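Local coordinates for VC0179-like protein (Escherichia coli, PDB 4XJ6) that probably joins two nucleoside triphosphates into a cyclic dinucleotide, as a magnesium-dependent bacterial homologue of cyclic GMP-AMP synthase, at residues M194-K199 with R250-S255; D98-F103 with P145-T150; E39-V44 with P105-Q110. All coordinates share one frame; numbering follows the deposited sequence.

Contact 1 (M194-K199 with R250-S255); sequences MYAIPK and RRWSVS. With GH3 (3'-deoxy-guanosine-5'-triphosphate), chain E.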
loop_
_atom_site.group_PDB
_atom_site.type_symbol
_atom_site.label_atom_id
_atom_site.label_comp_id
_atom_site.label_asym_id
_atom_site.label_seq_id
_atom_site.Cartn_x
_atom_site.Cartn_y
_atom_site.Cartn_z
ATOM N N MET A 194 -5.078 10.156 3.038
ATOM C CA MET A 194 -5.536 11.113 4.040
ATOM C C MET A 194 -6.892 10.707 4.603
ATOM O O MET A 194 -7.849 10.510 3.856
ATOM C CB MET A 194 -5.615 12.519 3.438
ATOM C CG MET A 194 -6.107 13.581 4.408
ATOM S SD MET A 194 -4.873 14.007 5.645
ATOM C CE MET A 194 -5.926 14.433 7.029
ATOM N N TYR A 195 -6.970 10.587 5.925
ATOM C CA TYR A 195 -8.196 10.139 6.573
ATOM C C TYR A 195 -8.806 11.177 7.498
ATOM O O TYR A 195 -8.099 11.967 8.122
ATOM C CB TYR A 195 -7.944 8.862 7.375
ATOM C CG TYR A 195 -7.499 7.682 6.551
ATOM C CD1 TYR A 195 -8.427 6.812 5.992
ATOM C CD2 TYR A 195 -6.150 7.430 6.342
ATOM C CE1 TYR A 195 -8.026 5.727 5.243
ATOM C CE2 TYR A 195 -5.736 6.346 5.597
ATOM C CZ TYR A 195 -6.678 5.498 5.048
ATOM O OH TYR A 195 -6.275 4.416 4.300
ATOM N N ALA A 196 -10.132 11.152 7.583
ATOM C CA ALA A 196 -10.858 11.891 8.604
ATOM C C ALA A 196 -11.515 10.900 9.557
ATOM O O ALA A 196 -12.136 9.928 9.125
ATOM C CB ALA A 196 -11.894 12.805 7.978
ATOM N N ILE A 197 -11.358 11.141 10.855
ATOM C CA ILE A 197 -11.891 10.247 11.882
ATOM C C ILE A 197 -12.531 11.051 13.015
ATOM O O ILE A 197 -12.149 12.201 13.245
ATOM C CB ILE A 197 -10.789 9.329 12.453
ATOM C CG1 ILE A 197 -9.586 10.155 12.915
ATOM C CG2 ILE A 197 -10.361 8.302 11.416
ATOM C CD1 ILE A 197 -8.463 9.327 13.513
ATOM N N PRO A 198 -13.521 10.460 13.708
ATOM C CA PRO A 198 -14.190 11.131 14.829
ATOM C C PRO A 198 -13.220 11.543 15.925
ATOM O O PRO A 198 -12.211 10.873 16.138
ATOM C CB PRO A 198 -15.159 10.069 15.344
ATOM C CG PRO A 198 -15.448 9.236 14.166
ATOM C CD PRO A 198 -14.162 9.174 13.388
ATOM N N LYS A 199 -13.539 12.630 16.616
ATOM C CA LYS A 199 -12.659 13.200 17.627
ATOM C C LYS A 199 -13.010 12.738 19.037
ATOM O O LYS A 199 -12.324 13.082 20.001
ATOM C CB LYS A 199 -12.715 14.724 17.555
ATOM C CG LYS A 199 -14.072 15.300 17.926
ATOM C CD LYS A 199 -14.167 16.771 17.568
ATOM C CE LYS A 199 -15.362 17.431 18.238
ATOM N NZ LYS A 199 -16.652 16.820 17.817
ATOM N N ARG A 250 -16.393 11.705 -6.348
ATOM C CA ARG A 250 -16.652 11.448 -4.937
ATOM C C ARG A 250 -15.534 12.039 -4.087
ATOM O O ARG A 250 -14.354 11.797 -4.344
ATOM C CB ARG A 250 -16.789 9.947 -4.675
ATOM C CG ARG A 250 -17.805 9.257 -5.572
ATOM C CD ARG A 250 -17.509 7.770 -5.696
ATOM N NE ARG A 250 -18.070 7.207 -6.922
ATOM C CZ ARG A 250 -19.137 6.417 -6.967
ATOM N NH1 ARG A 250 -19.769 6.083 -5.849
ATOM N NH2 ARG A 250 -19.571 5.955 -8.133
ATOM N N ARG A 251 -15.909 12.820 -3.079
ATOM C CA ARG A 251 -14.939 13.486 -2.218
ATOM C C ARG A 251 -14.409 12.550 -1.139
ATOM O O ARG A 251 -13.201 12.461 -0.917
ATOM C CB ARG A 251 -15.564 14.728 -1.575
ATOM C CG ARG A 251 -15.916 15.830 -2.562
ATOM C CD ARG A 251 -16.694 16.950 -1.888
ATOM N NE ARG A 251 -17.986 16.487 -1.390
ATOM C CZ ARG A 251 -18.890 17.272 -0.813
ATOM N NH1 ARG A 251 -18.646 18.567 -0.658
ATOM N NH2 ARG A 251 -20.039 16.762 -0.390
ATOM N N TRP A 252 -15.318 11.853 -0.467
ATOM C CA TRP A 252 -14.936 10.943 0.605
ATOM C C TRP A 252 -15.365 9.510 0.311
ATOM O O TRP A 252 -16.339 9.272 -0.404
ATOM C CB TRP A 252 -15.539 11.392 1.939
ATOM C CG TRP A 252 -15.079 12.743 2.412
ATOM C CD1 TRP A 252 -15.714 13.935 2.226
ATOM C CD2 TRP A 252 -13.895 13.033 3.163
ATOM N NE1 TRP A 252 -14.997 14.952 2.807
ATOM C CE2 TRP A 252 -13.874 14.423 3.391
ATOM C CE3 TRP A 252 -12.844 12.254 3.661
ATOM C CZ2 TRP A 252 -12.850 15.050 4.097
ATOM C CZ3 TRP A 252 -11.825 12.880 4.361
ATOM C CH2 TRP A 252 -11.836 14.263 4.571
ATOM N N SER A 253 -14.623 8.563 0.876
ATOM C CA SER A 253 -14.993 7.154 0.833
ATOM C C SER A 253 -14.724 6.510 2.188
ATOM O O SER A 253 -13.603 6.558 2.697
ATOM C CB SER A 253 -14.227 6.414 -0.265
ATOM O OG SER A 253 -14.469 5.019 -0.208
ATOM N N VAL A 254 -15.758 5.922 2.778
ATOM C CA VAL A 254 -15.592 5.203 4.033
ATOM C C VAL A 254 -14.788 3.934 3.782
ATOM O O VAL A 254 -15.276 2.984 3.163
ATOM C CB VAL A 254 -16.947 4.851 4.681
ATOM C CG1 VAL A 254 -16.739 3.949 5.887
ATOM C CG2 VAL A 254 -17.689 6.122 5.081
ATOM N N SER A 255 -13.547 3.928 4.255
ATOM C CA SER A 255 -12.653 2.800 4.042
ATOM C C SER A 255 -11.603 2.709 5.147
ATOM O O SER A 255 -10.566 3.371 5.092
ATOM C CB SER A 255 -11.973 2.917 2.677
ATOM O OG SER A 255 -11.045 1.865 2.467
HETATM O O3A GH3 E . -2.001 2.716 -6.492
HETATM P PA GH3 E . -3.471 3.049 -5.929
HETATM O O1A GH3 E . -4.321 1.805 -6.023
HETATM O O2A GH3 E . -4.111 4.211 -6.654
HETATM O "O5'" GH3 E . -3.219 3.394 -4.377
HETATM C "C5'" GH3 E . -2.048 2.950 -3.728
HETATM C "C4'" GH3 E . -2.176 3.218 -2.236
HETATM O "O4'" GH3 E . -3.440 3.785 -1.967
HETATM C "C3'" GH3 E . -2.085 1.970 -1.374
HETATM C "C2'" GH3 E . -3.007 2.280 -0.205
HETATM O "O2'" GH3 E . -2.265 2.785 0.881
HETATM C "C1'" GH3 E . -3.945 3.362 -0.712
HETATM N N9 GH3 E . -5.261 2.766 -0.982
HETATM C C8 GH3 E . -5.642 2.287 -2.209
HETATM N N7 GH3 E . -6.904 1.824 -2.112
HETATM C C5 GH3 E . -7.336 2.013 -0.844
HETATM C C6 GH3 E . -8.545 1.718 -0.233
HETATM O O6 GH3 E . -9.445 1.188 -0.883
HETATM N N1 GH3 E . -8.728 2.018 1.098
HETATM C C2 GH3 E . -7.707 2.611 1.811
HETATM N N2 GH3 E . -7.897 2.898 3.099
HETATM N N3 GH3 E . -6.503 2.903 1.193
HETATM C C4 GH3 E . -6.316 2.609 -0.116
#

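Contact 2 (D98-F103 with P145-T150); sequences DDFIKF and PSIGHT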
loop_
_atom_site.group_PDB
_atom_site.type_symbol
_atom_site.label_atom_id
_atom_site.label_comp_id
_atom_site.label_asym_id
_atom_site.label_seq_id
_atom_site.Cartn_x
_atom_site.Cartn_y
_atom_site.Cartn_z
ATOM N N ASP A 98 -12.535 25.039 14.684
ATOM C CA ASP A 98 -12.300 24.610 16.060
ATOM C C ASP A 98 -11.629 23.243 16.102
ATOM O O ASP A 98 -10.679 23.030 16.855
ATOM C CB ASP A 98 -13.614 24.572 16.844
ATOM C CG ASP A 98 -14.153 25.954 17.147
ATOM O OD1 ASP A 98 -13.357 26.915 17.145
ATOM O OD2 ASP A 98 -15.373 26.080 17.390
ATOM N N ASP A 99 -12.129 22.321 15.284
ATOM C CA ASP A 99 -11.556 20.985 15.193
ATOM C C ASP A 99 -10.124 21.034 14.674
ATOM O O ASP A 99 -9.229 20.393 15.232
ATOM C CB ASP A 99 -12.406 20.098 14.283
ATOM C CG ASP A 99 -13.730 19.712 14.911
ATOM O OD1 ASP A 99 -13.817 19.689 16.156
ATOM O OD2 ASP A 99 -14.683 19.422 14.158
ATOM N N PHE A 100 -9.923 21.799 13.605
ATOM C CA PHE A 100 -8.626 21.899 12.953
ATOM C C PHE A 100 -7.563 22.420 13.913
ATOM O O PHE A 100 -6.456 21.897 13.964
ATOM C CB PHE A 100 -8.724 22.801 11.720
ATOM C CG PHE A 100 -7.464 22.854 10.903
ATOM C CD1 PHE A 100 -6.985 21.719 10.272
ATOM C CD2 PHE A 100 -6.768 24.041 10.754
ATOM C CE1 PHE A 100 -5.829 21.763 9.519
ATOM C CE2 PHE A 100 -5.613 24.093 10.002
ATOM C CZ PHE A 100 -5.141 22.953 9.383
ATOM N N ILE A 101 -7.923 23.439 14.684
ATOM C CA ILE A 101 -7.008 24.071 15.628
ATOM C C ILE A 101 -6.730 23.183 16.843
ATOM O O ILE A 101 -5.619 23.169 17.378
ATOM C CB ILE A 101 -7.572 25.435 16.100
ATOM C CG1 ILE A 101 -7.657 26.405 14.923
ATOM C CG2 ILE A 101 -6.732 26.030 17.221
ATOM C CD1 ILE A 101 -8.393 27.679 15.253
ATOM N N LYS A 102 -7.736 22.421 17.258
ATOM C CA LYS A 102 -7.651 21.644 18.494
ATOM C C LYS A 102 -6.825 20.361 18.374
ATOM O O LYS A 102 -6.080 20.013 19.289
ATOM C CB LYS A 102 -9.060 21.301 18.989
ATOM C CG LYS A 102 -9.091 20.455 20.254
ATOM C CD LYS A 102 -10.511 20.253 20.759
ATOM C CE LYS A 102 -10.539 19.287 21.932
ATOM N NZ LYS A 102 -9.684 19.752 23.059
ATOM N N PHE A 103 -6.955 19.658 17.254
ATOM C CA PHE A 103 -6.352 18.333 17.126
ATOM C C PHE A 103 -5.148 18.295 16.195
ATOM O O PHE A 103 -5.108 18.990 15.183
ATOM C CB PHE A 103 -7.400 17.328 16.646
ATOM C CG PHE A 103 -8.587 17.219 17.553
ATOM C CD1 PHE A 103 -8.536 16.429 18.690
ATOM C CD2 PHE A 103 -9.751 17.911 17.276
ATOM C CE1 PHE A 103 -9.628 16.329 19.531
ATOM C CE2 PHE A 103 -10.846 17.815 18.109
ATOM C CZ PHE A 103 -10.786 17.025 19.239
ATOM N N PRO A 145 -17.279 14.230 6.778
ATOM C CA PRO A 145 -16.425 14.944 7.734
ATOM C C PRO A 145 -16.689 16.449 7.706
ATOM O O PRO A 145 -17.198 16.956 6.705
ATOM C CB PRO A 145 -15.009 14.623 7.245
ATOM C CG PRO A 145 -15.149 13.325 6.536
ATOM C CD PRO A 145 -16.492 13.367 5.879
ATOM N N SER A 146 -16.360 17.149 8.787
ATOM C CA SER A 146 -16.631 18.581 8.871
ATOM C C SER A 146 -15.616 19.394 8.071
ATOM O O SER A 146 -15.979 20.332 7.362
ATOM C CB SER A 146 -16.638 19.041 10.330
ATOM O OG SER A 146 -15.356 18.899 10.922
ATOM N N ILE A 147 -14.345 19.029 8.193
ATOM C CA ILE A 147 -13.275 19.717 7.480
ATOM C C ILE A 147 -13.218 19.278 6.014
ATOM O O ILE A 147 -13.275 18.086 5.710
ATOM C CB ILE A 147 -11.908 19.468 8.157
ATOM C CG1 ILE A 147 -11.926 20.001 9.592
ATOM C CG2 ILE A 147 -10.782 20.105 7.355
ATOM C CD1 ILE A 147 -10.649 19.749 10.365
ATOM N N GLY A 148 -13.121 20.253 5.115
ATOM C CA GLY A 148 -13.094 19.988 3.687
ATOM C C GLY A 148 -11.966 19.067 3.264
ATOM O O GLY A 148 -10.866 19.121 3.820
ATOM N N HIS A 149 -12.237 18.220 2.274
ATOM C CA HIS A 149 -11.265 17.229 1.831
ATOM C C HIS A 149 -10.108 17.872 1.072
ATOM O O HIS A 149 -8.969 17.420 1.172
ATOM C CB HIS A 149 -11.940 16.167 0.955
ATOM C CG HIS A 149 -12.249 16.633 -0.435
ATOM N ND1 HIS A 149 -11.671 16.070 -1.554
ATOM C CD2 HIS A 149 -13.069 17.611 -0.888
ATOM C CE1 HIS A 149 -12.125 16.677 -2.635
ATOM N NE2 HIS A 149 -12.974 17.618 -2.259
ATOM N N THR A 150 -10.399 18.935 0.329
ATOM C CA THR A 150 -9.383 19.629 -0.458
ATOM C C THR A 150 -8.308 20.237 0.437
ATOM O O THR A 150 -7.117 20.175 0.122
ATOM C CB THR A 150 -10.005 20.737 -1.322
ATOM O OG1 THR A 150 -10.982 20.166 -2.200
ATOM C CG2 THR A 150 -8.936 21.442 -2.145
#

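Contact 3 (E39-V44 with P105-Q110); sequences ERTRDV and PRFWTQ. With GH3 (3'-deoxy-guanosine-5'-triphosphate), chain E; GH3 (3'-deoxy-guanosine-5'-triphosphate), chain D.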
loop_
_atom_site.group_PDB
_atom_site.type_symbol
_atom_site.label_atom_id
_atom_site.label_comp_id
_atom_site.label_asym_id
_atom_site.label_seq_id
_atom_site.Cartn_x
_atom_site.Cartn_y
_atom_site.Cartn_z
ATOM N N GLU A 39 7.076 13.894 10.386
ATOM C CA GLU A 39 7.489 15.133 11.038
ATOM C C GLU A 39 7.206 16.353 10.172
ATOM O O GLU A 39 6.813 17.404 10.674
ATOM C CB GLU A 39 8.976 15.068 11.394
ATOM C CG GLU A 39 9.303 14.086 12.507
ATOM C CD GLU A 39 10.772 13.717 12.549
ATOM O OE1 GLU A 39 11.515 14.126 11.632
ATOM O OE2 GLU A 39 11.184 13.017 13.498
ATOM N N ARG A 40 7.402 16.203 8.867
ATOM C CA ARG A 40 7.137 17.286 7.928
ATOM C C ARG A 40 5.643 17.587 7.836
ATOM O O ARG A 40 5.237 18.748 7.797
ATOM C CB ARG A 40 7.693 16.941 6.546
ATOM C CG ARG A 40 7.413 17.982 5.480
ATOM C CD ARG A 40 7.932 19.344 5.895
ATOM N NE ARG A 40 9.370 19.335 6.143
ATOM C CZ ARG A 40 10.286 19.658 5.236
ATOM N NH1 ARG A 40 9.914 20.015 4.015
ATOM N NH2 ARG A 40 11.575 19.625 5.549
ATOM N N THR A 41 4.828 16.538 7.804
ATOM C CA THR A 41 3.380 16.699 7.760
ATOM C C THR A 41 2.864 17.315 9.054
ATOM O O THR A 41 1.929 18.113 9.044
ATOM C CB THR A 41 2.676 15.359 7.513
ATOM O OG1 THR A 41 3.139 14.805 6.275
ATOM C CG2 THR A 41 1.161 15.544 7.451
ATOM N N ARG A 42 3.482 16.938 10.169
ATOM C CA ARG A 42 3.170 17.552 11.454
ATOM C C ARG A 42 3.447 19.048 11.409
ATOM O O ARG A 42 2.621 19.859 11.830
ATOM C CB ARG A 42 3.978 16.909 12.582
ATOM C CG ARG A 42 3.303 15.715 13.231
ATOM C CD ARG A 42 4.015 15.314 14.517
ATOM N NE ARG A 42 5.167 14.452 14.271
ATOM C CZ ARG A 42 5.148 13.129 14.406
ATOM N NH1 ARG A 42 4.033 12.516 14.785
ATOM N NH2 ARG A 42 6.241 12.419 14.167
ATOM N N ASP A 43 4.623 19.401 10.897
ATOM C CA ASP A 43 5.015 20.794 10.728
ATOM C C ASP A 43 4.014 21.564 9.873
ATOM O O ASP A 43 3.553 22.637 10.259
ATOM C CB ASP A 43 6.407 20.884 10.102
ATOM C CG ASP A 43 7.508 20.491 11.065
ATOM O OD1 ASP A 43 7.263 20.508 12.287
ATOM O OD2 ASP A 43 8.622 20.175 10.600
ATOM N N VAL A 44 3.683 21.005 8.712
ATOM C CA VAL A 44 2.752 21.636 7.780
ATOM C C VAL A 44 1.396 21.892 8.432
ATOM O O VAL A 44 0.837 22.985 8.327
ATOM C CB VAL A 44 2.552 20.771 6.517
ATOM C CG1 VAL A 44 1.373 21.273 5.696
ATOM C CG2 VAL A 44 3.826 20.741 5.678
ATOM N N PRO A 105 -2.672 15.954 13.627
ATOM C CA PRO A 105 -2.799 14.761 12.783
ATOM C C PRO A 105 -2.147 13.539 13.427
ATOM O O PRO A 105 -1.128 13.678 14.105
ATOM C CB PRO A 105 -2.063 15.157 11.499
ATOM C CG PRO A 105 -1.128 16.240 11.913
ATOM C CD PRO A 105 -1.853 16.998 12.986
ATOM N N ARG A 106 -2.734 12.364 13.231
ATOM C CA ARG A 106 -2.125 11.126 13.700
ATOM C C ARG A 106 -1.610 10.330 12.507
ATOM O O ARG A 106 -2.059 10.533 11.380
ATOM C CB ARG A 106 -3.121 10.295 14.511
ATOM C CG ARG A 106 -2.938 10.390 16.021
ATOM C CD ARG A 106 -3.359 11.751 16.561
ATOM N NE ARG A 106 -3.254 11.807 18.017
ATOM C CZ ARG A 106 -3.687 12.819 18.761
ATOM N NH1 ARG A 106 -4.266 13.872 18.192
ATOM N NH2 ARG A 106 -3.547 12.782 20.080
ATOM N N PHE A 107 -0.662 9.432 12.755
ATOM C CA PHE A 107 -0.069 8.641 11.683
ATOM C C PHE A 107 -0.056 7.158 12.032
ATOM O O PHE A 107 0.438 6.763 13.087
ATOM C CB PHE A 107 1.353 9.120 11.383
ATOM C CG PHE A 107 1.445 10.586 11.073
ATOM C CD1 PHE A 107 1.221 11.051 9.788
ATOM C CD2 PHE A 107 1.759 11.498 12.067
ATOM C CE1 PHE A 107 1.307 12.398 9.501
ATOM C CE2 PHE A 107 1.847 12.846 11.783
ATOM C CZ PHE A 107 1.622 13.296 10.500
ATOM N N TRP A 108 -0.613 6.345 11.140
ATOM C CA TRP A 108 -0.627 4.899 11.313
ATOM C C TRP A 108 -0.390 4.206 9.980
ATOM O O TRP A 108 -1.057 4.500 8.988
ATOM C CB TRP A 108 -1.951 4.431 11.928
ATOM C CG TRP A 108 -2.140 4.875 13.347
ATOM C CD1 TRP A 108 -1.344 4.573 14.411
ATOM C CD2 TRP A 108 -3.201 5.693 13.860
ATOM N NE1 TRP A 108 -1.836 5.156 15.553
ATOM C CE2 TRP A 108 -2.978 5.851 15.241
ATOM C CE3 TRP A 108 -4.319 6.311 13.286
ATOM C CZ2 TRP A 108 -3.823 6.595 16.058
ATOM C CZ3 TRP A 108 -5.158 7.053 14.099
ATOM C CH2 TRP A 108 -4.906 7.188 15.471
ATOM N N THR A 109 0.566 3.285 9.966
ATOM C CA THR A 109 0.907 2.549 8.756
ATOM C C THR A 109 -0.112 1.448 8.466
ATOM O O THR A 109 -0.517 0.704 9.360
ATOM C CB THR A 109 2.314 1.929 8.862
ATOM O OG1 THR A 109 3.265 2.955 9.174
ATOM C CG2 THR A 109 2.710 1.265 7.556
ATOM N N GLN A 110 -0.536 1.362 7.209
ATOM C CA GLN A 110 -1.391 0.272 6.761
ATOM C C GLN A 110 -0.618 -0.568 5.748
ATOM O O GLN A 110 0.502 -0.225 5.380
ATOM C CB GLN A 110 -2.687 0.814 6.153
ATOM C CG GLN A 110 -2.495 1.475 4.802
ATOM C CD GLN A 110 -3.637 2.391 4.422
ATOM O OE1 GLN A 110 -3.961 3.333 5.146
ATOM N NE2 GLN A 110 -4.251 2.126 3.276
HETATM O O3A GH3 E . -2.001 2.716 -6.492
HETATM P PA GH3 E . -3.471 3.049 -5.929
HETATM O O1A GH3 E . -4.321 1.805 -6.023
HETATM O O2A GH3 E . -4.111 4.211 -6.654
HETATM O "O5'" GH3 E . -3.219 3.394 -4.377
HETATM C "C5'" GH3 E . -2.048 2.950 -3.728
HETATM C "C4'" GH3 E . -2.176 3.218 -2.236
HETATM O "O4'" GH3 E . -3.440 3.785 -1.967
HETATM C "C3'" GH3 E . -2.085 1.970 -1.374
HETATM C "C2'" GH3 E . -3.007 2.280 -0.205
HETATM O "O2'" GH3 E . -2.265 2.785 0.881
HETATM C "C1'" GH3 E . -3.945 3.362 -0.712
HETATM N N9 GH3 E . -5.261 2.766 -0.982
HETATM C C8 GH3 E . -5.642 2.287 -2.209
HETATM N N7 GH3 E . -6.904 1.824 -2.112
HETATM C C5 GH3 E . -7.336 2.013 -0.844
HETATM C C6 GH3 E . -8.545 1.718 -0.233
HETATM O O6 GH3 E . -9.445 1.188 -0.883
HETATM N N1 GH3 E . -8.728 2.018 1.098
HETATM C C2 GH3 E . -7.707 2.611 1.811
HETATM N N2 GH3 E . -7.897 2.898 3.099
HETATM N N3 GH3 E . -6.503 2.903 1.193
HETATM C C4 GH3 E . -6.316 2.609 -0.116
HETATM P PG GH3 D . 2.552 -4.166 -1.168
HETATM O O1G GH3 D . 2.562 -4.639 -2.600
HETATM O O2G GH3 D . 2.414 -2.665 -1.102
HETATM O O3G GH3 D . 3.848 -4.559 -0.503
HETATM O O3B GH3 D . 1.313 -4.881 -0.428
HETATM P PB GH3 D . 0.189 -4.055 0.385
HETATM O O1B GH3 D . -0.465 -4.965 1.394
HETATM O O2B GH3 D . 0.772 -2.871 1.114
HETATM O O3A GH3 D . -0.894 -3.624 -0.732
HETATM P PA GH3 D . -1.147 -2.096 -1.167
HETATM O O1A GH3 D . -1.634 -2.069 -2.598
HETATM O O2A GH3 D . 0.089 -1.249 -1.001
HETATM O "O5'" GH3 D . -2.302 -1.542 -0.192
HETATM C "C5'" GH3 D . -2.014 -1.135 1.126
HETATM C "C4'" GH3 D . -3.311 -1.052 1.919
HETATM O "O4'" GH3 D . -4.253 -0.286 1.197
HETATM C "C3'" GH3 D . -3.955 -2.404 2.170
HETATM C "C2'" GH3 D . -5.435 -2.088 2.154
HETATM O "O2'" GH3 D . -5.893 -1.873 3.469
HETATM C "C1'" GH3 D . -5.559 -0.802 1.354
HETATM N N9 GH3 D . -6.084 -1.124 0.020
HETATM C C8 GH3 D . -5.343 -1.165 -1.132
HETATM N N7 GH3 D . -6.160 -1.488 -2.163
HETATM C C5 GH3 D . -7.416 -1.643 -1.677
HETATM C C6 GH3 D . -8.622 -1.965 -2.286
HETATM O O6 GH3 D . -8.664 -2.168 -3.497
HETATM N N1 GH3 D . -9.767 -2.056 -1.526
HETATM C C2 GH3 D . -9.717 -1.826 -0.168
HETATM N N2 GH3 D . -10.829 -1.915 0.560
HETATM N N3 GH3 D . -8.515 -1.506 0.430
HETATM C C4 GH3 D . -7.383 -1.415 -0.306
#

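Contact 1 (M194-K199 with R250-S255)
Y195 and S255 meet at the guanine-binding end of the nucleotidyltransferase pocket, where strands 188-198 and 252-254 belong to one mixed sheet; strand 242-244, paired antiparallel with both, runs between them, and no hydrogen bond joins the two segments directly. One tight patch lies round the base of GH3 (chain E). The backbone O of S255 sits at the edge of the Y195 ring, near its plane, 3.5 Å from CE1. GH3 N2 also lies at that edge, in the ring plane, and donates a hydrogen bond to Y195 OH, whose modelled length is implausibly short and doubtful. Y195 CB leaves the strand away from 250-255, but with CG anti to the carbonyl carbon (chi1 -62°) the ring swings its hydroxyl end back to the base. A second close patch is apolar: A196 CB approaches the six-membered ring of W252 obliquely, 3.6 Å from CZ3 and 3.7 Å from CH2. P145 touches both side chains. The loose side begins at W252, itself partly exposed, and continues to R250 and R251, which are exposed and make no contact with 194-199. Two atoms of S255 read the Watson-Crick edge of guanine: its backbone O takes a weak bond from N2, while OG, anti to the backbone N, accepts a nearly straight hydrogen bond from GH3 N1 at 2.7 Å, with an N-H...O angle of 165°.

Contact 2 (D98-F103 with P145-T150)
D99 and F100, near the C-terminal end of helix 94-102, pack against S146 and I147 in the loop that leads into helix 149-166, a buried helix-to-loop contact about 25 Å from the centre of the chain. It lies beside strand 128-138, and no hydrogen bond crosses between the two segments. The closest backbones are those of F100 and I147, whose CA atoms are 7.5 Å apart. I147 supplies the apolar half. Its side chain points toward the helix, and because CG1 lies beside the backbone N (chi1 -61°) with the chain extended beyond it, the CD1 methyl reaches the helix surface. There I147 CD1 lies 3.9 Å from F100 CB and equally 3.9 Å from F100 N, with D99 CB a little farther off at 4.3 Å. The F100 and I147 side chains cross at about a right angle; the methyl meets the root of F100 and only skirts its ring, 4.2 Å from F100 CD1 and oblique to the ring plane. The rest of that ring packs among A48, R49 and A52 of helix 24-57, L151 and L155 of helix 149-166, and M136. The polar half is a looser approach without a hydrogen bond, D99 OD2 lying 3.3 Å from S146 OG. Each atom is bonded to T139 instead: T139 N donates to the D99 carboxylate, and T139 O is the partner of the S146 hydroxyl. K199 also touches D99. Carboxylate and hydroxyl are thus brought side by side by a shared residue, T139, whose N and O serve one each, which implies that T139 ties helix and loop together at their polar edge while I147 makes the apolar contact.

Contact 3 (E39-V44 with P105-Q110)
Helix 24-57 packs on the edge strand 106-110 of the nucleotidyltransferase sheet through F107, which touches T41 and R42 with the rim of its ring. T41 CG2 lies in the ring plane, 3.8 Å from both F107 CE1 and F107 CZ. Round the same rim, the aliphatic part of R42 brings CG to 3.5 Å from F107 CE2. The arginine chain then bends at chi3 (-84°), carrying NH1 back to 3.7 Å from F107 CD2; the planes are nearly perpendicular (87°), and the guanidinium lies obliquely to F107 CD2, so there is no stack. The hydroxyl of T41 turns to other partners, S159 OG of helix 149-166 and the V37 carbonyl one turn earlier in its own helix. At the end of the segment, Q110 NE2 comes near both nucleotides: it donates to the ribose O4' of GH3 (chain D) at 3.2 Å and lies 3.2 Å from N3 of GH3 (chain E). Strand 128-138 pairs antiparallel with 106-110, and its D132 and T134 touch F107, whose ring is thereby held between sheet and helix; the same helix 24-57 also packs through R40 and V44 on helix 149-166.

In the fold
Contacts 1 and 3 reach the same sheet with centres 16 Å apart, and they meet at the pocket: Y195 OH and Q110 OE1 lie 2.7 Å apart, a probable hydrogen bond, and both residues touch GH3 (chain E). The Y195 side chain is about 10 Å from a bound magnesium ion, whose ligands include D129 and D131. Contact 2 lies away from the nucleotides, its centre 11 Å from that of contact 1. These two touch directly, K199 CB coming to 3.4 Å from F103 CZ and W252 CZ2 to 3.5 Å from H149 CB. Contacts 2 and 3 are linked through the chain, since helix 94-102 is followed, after a short loop, by strand 106-110.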